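Local coordinates for Thiosulfate:glutathione sulfurtransferase (Homo sapiens, PDB 6BEV), which transfers sulfur from thiosulfate to glutathione, producing the S-sulfanylglutathione needed in hydrogen sulfide metabolism, at residues 42-47 and 93-98. Numbering follows the deposited sequence.
Sequences RLFDVR and EHLVFF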
loop_
_atom_site.group_PDB
_atom_site.type_symbol
_atom_site.label_atom_id
_atom_site.label_comp_id
_atom_site.label_asym_id
_atom_site.label_seq_id
_atom_site.Cartn_x
_atom_site.Cartn_y
_atom_site.Cartn_z
ATOM N N ARG A 42 3.485 -6.483 1.085
ATOM C CA ARG A 42 3.808 -5.247 1.774
ATOM C C ARG A 42 2.610 -4.327 1.646
ATOM O O ARG A 42 1.999 -4.261 0.583
ATOM C CB ARG A 42 5.001 -4.565 1.122
ATOM C CG ARG A 42 6.343 -5.036 1.577
ATOM C CD ARG A 42 7.407 -4.096 1.026
ATOM N NE ARG A 42 7.600 -2.843 1.772
ATOM C CZ ARG A 42 8.544 -1.938 1.478
ATOM N NH1 ARG A 42 9.352 -2.122 0.447
ATOM N NH2 ARG A 42 8.686 -0.832 2.196
ATOM N N LEU A 43 2.290 -3.625 2.720
ATOM C CA LEU A 43 1.118 -2.772 2.788
ATOM C C LEU A 43 1.533 -1.311 2.766
ATOM O O LEU A 43 2.446 -0.906 3.495
ATOM C CB LEU A 43 0.362 -3.016 4.098
ATOM C CG LEU A 43 -0.460 -4.295 4.193
ATOM C CD1 LEU A 43 -0.790 -4.610 5.651
ATOM C CD2 LEU A 43 -1.713 -4.142 3.379
ATOM N N PHE A 44 0.780 -0.508 2.021
ATOM C CA PHE A 44 0.970 0.941 1.935
ATOM C C PHE A 44 -0.377 1.617 2.159
ATOM O O PHE A 44 -1.289 1.472 1.337
ATOM C CB PHE A 44 1.537 1.339 0.575
ATOM C CG PHE A 44 2.841 0.674 0.257
ATOM C CD1 PHE A 44 4.036 1.261 0.615
ATOM C CD2 PHE A 44 2.881 -0.547 -0.384
ATOM C CE1 PHE A 44 5.244 0.632 0.344
ATOM C CE2 PHE A 44 4.078 -1.182 -0.643
ATOM C CZ PHE A 44 5.258 -0.582 -0.297
ATOM N N ASP A 45 -0.485 2.356 3.263
ATOM C CA ASP A 45 -1.662 3.162 3.587
ATOM C C ASP A 45 -1.467 4.501 2.888
ATOM O O ASP A 45 -0.532 5.241 3.210
ATOM C CB ASP A 45 -1.727 3.345 5.105
ATOM C CG ASP A 45 -3.006 4.032 5.582
ATOM O OD1 ASP A 45 -3.623 4.804 4.823
ATOM O OD2 ASP A 45 -3.370 3.797 6.749
ATOM N N VAL A 46 -2.304 4.789 1.892
ATOM C CA VAL A 46 -2.137 5.993 1.085
ATOM C C VAL A 46 -3.049 7.128 1.537
ATOM O O VAL A 46 -3.208 8.119 0.816
ATOM C CB VAL A 46 -2.250 5.706 -0.418
ATOM C CG1 VAL A 46 -1.227 4.661 -0.821
ATOM C CG2 VAL A 46 -3.659 5.297 -0.815
ATOM N N ARG A 47 -3.640 7.010 2.724
ATOM C CA ARG A 47 -4.368 8.118 3.313
ATOM C C ARG A 47 -3.390 9.178 3.828
ATOM O O ARG A 47 -2.171 9.017 3.786
ATOM C CB ARG A 47 -5.244 7.599 4.440
ATOM C CG ARG A 47 -6.289 6.593 3.964
ATOM C CD ARG A 47 -7.129 6.076 5.101
ATOM N NE ARG A 47 -6.288 5.364 6.050
ATOM C CZ ARG A 47 -6.562 5.196 7.331
ATOM N NH1 ARG A 47 -7.706 5.643 7.852
ATOM N NH2 ARG A 47 -5.688 4.551 8.079
ATOM N N GLU A 93 6.490 -8.371 -5.731
ATOM C CA GLU A 93 5.106 -8.773 -5.856
ATOM C C GLU A 93 4.289 -8.325 -4.646
ATOM O O GLU A 93 4.822 -8.080 -3.562
ATOM C CB GLU A 93 5.043 -10.288 -6.003
ATOM C CG GLU A 93 5.712 -10.789 -7.263
ATOM C CD GLU A 93 5.708 -12.292 -7.332
ATOM O OE1 GLU A 93 6.612 -12.917 -6.736
ATOM O OE2 GLU A 93 4.781 -12.850 -7.954
ATOM N N HIS A 94 2.991 -8.169 -4.865
ATOM C CA HIS A 94 2.036 -7.905 -3.810
ATOM C C HIS A 94 2.406 -6.669 -3.002
ATOM O O HIS A 94 2.454 -6.684 -1.761
ATOM C CB HIS A 94 1.846 -9.121 -2.925
ATOM C CG HIS A 94 1.608 -10.373 -3.689
ATOM N ND1 HIS A 94 0.493 -10.569 -4.474
ATOM C CD2 HIS A 94 2.350 -11.500 -3.785
ATOM C CE1 HIS A 94 0.556 -11.771 -5.014
ATOM N NE2 HIS A 94 1.671 -12.355 -4.612
ATOM N N LEU A 95 2.624 -5.574 -3.732
ATOM C CA LEU A 95 2.707 -4.244 -3.137
ATOM C C LEU A 95 1.264 -3.747 -3.044
ATOM O O LEU A 95 0.662 -3.369 -4.048
ATOM C CB LEU A 95 3.569 -3.322 -3.990
ATOM C CG LEU A 95 5.012 -3.786 -4.242
ATOM C CD1 LEU A 95 5.705 -2.795 -5.149
ATOM C CD2 LEU A 95 5.791 -3.967 -2.954
ATOM N N VAL A 96 0.687 -3.803 -1.849
ATOM C CA VAL A 96 -0.745 -3.609 -1.660
ATOM C C VAL A 96 -1.006 -2.212 -1.112
ATOM O O VAL A 96 -0.567 -1.870 -0.008
ATOM C CB VAL A 96 -1.329 -4.688 -0.738
ATOM C CG1 VAL A 96 -2.798 -4.418 -0.488
ATOM C CG2 VAL A 96 -1.123 -6.066 -1.346
ATOM N N PHE A 97 -1.755 -1.421 -1.875
ATOM C CA PHE A 97 -2.124 -0.061 -1.511
ATOM C C PHE A 97 -3.570 -0.036 -1.036
ATOM O O PHE A 97 -4.413 -0.797 -1.532
ATOM C CB PHE A 97 -1.942 0.861 -2.731
ATOM C CG PHE A 97 -0.521 0.906 -3.212
ATOM C CD1 PHE A 97 -0.031 -0.030 -4.114
ATOM C CD2 PHE A 97 0.355 1.868 -2.718
ATOM C CE1 PHE A 97 1.295 0.003 -4.501
ATOM C CE2 PHE A 97 1.676 1.892 -3.108
ATOM C CZ PHE A 97 2.137 0.964 -3.996
ATOM N N PHE A 98 -3.868 0.865 -0.092
ATOM C CA PHE A 98 -5.247 0.990 0.364
ATOM C C PHE A 98 -5.498 2.368 0.964
ATOM O O PHE A 98 -4.601 3.003 1.519
ATOM C CB PHE A 98 -5.599 -0.093 1.406
ATOM C CG PHE A 98 -4.881 0.064 2.719
ATOM C CD1 PHE A 98 -5.446 0.749 3.796
ATOM C CD2 PHE A 98 -3.618 -0.468 2.884
ATOM C CE1 PHE A 98 -4.734 0.903 4.985
ATOM C CE2 PHE A 98 -2.913 -0.316 4.080
ATOM C CZ PHE A 98 -3.472 0.363 5.127
#
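Strands 42-45 and 95-98 form the central parallel pair of the rhodanese-fold sheet; five backbone hydrogen bonds, from Arg42 N to His94 O at one end to Val46 N to Phe98 O (2.9 Å) at the other, carry the pairing one residue past the strands. On the face bearing Phe44 and Phe97, the two rings lie side by side with planes 19° apart but slid so far that they barely overlap; Phe97 CD2 instead packs against Phe44 CB at 3.5 Å, while Val46 CG1 reaches the edge of the Phe97 ring. On the other face, Phe98 CG sits between its own backbone N and carbonyl carbon (chi1 68°), which swings the ring across to strand 42-45. There one ring face covers Asp45 CA, a CH-pi contact 3.9 Å from the centroid. The Asp45 carboxylate lies against Phe98 CE1, its plane turned 41° from the ring, and Arg47 grips it side-on, NE to OD1 and NH2 to OD2 (2.8 Å); OD1 also accepts Arg47 N in an Asx turn, and OD2 bonds Thr56 OG1. With Arg47 NH2 also bonded to Gly55 O, this is consistent with holding Arg47 beside the persulfide-forming Cys99. Strands 61-62 and 120-122 flank the pair; Leu43 packs on helix 29-38, whereas Phe97 meets helices 65-73 and 103-114.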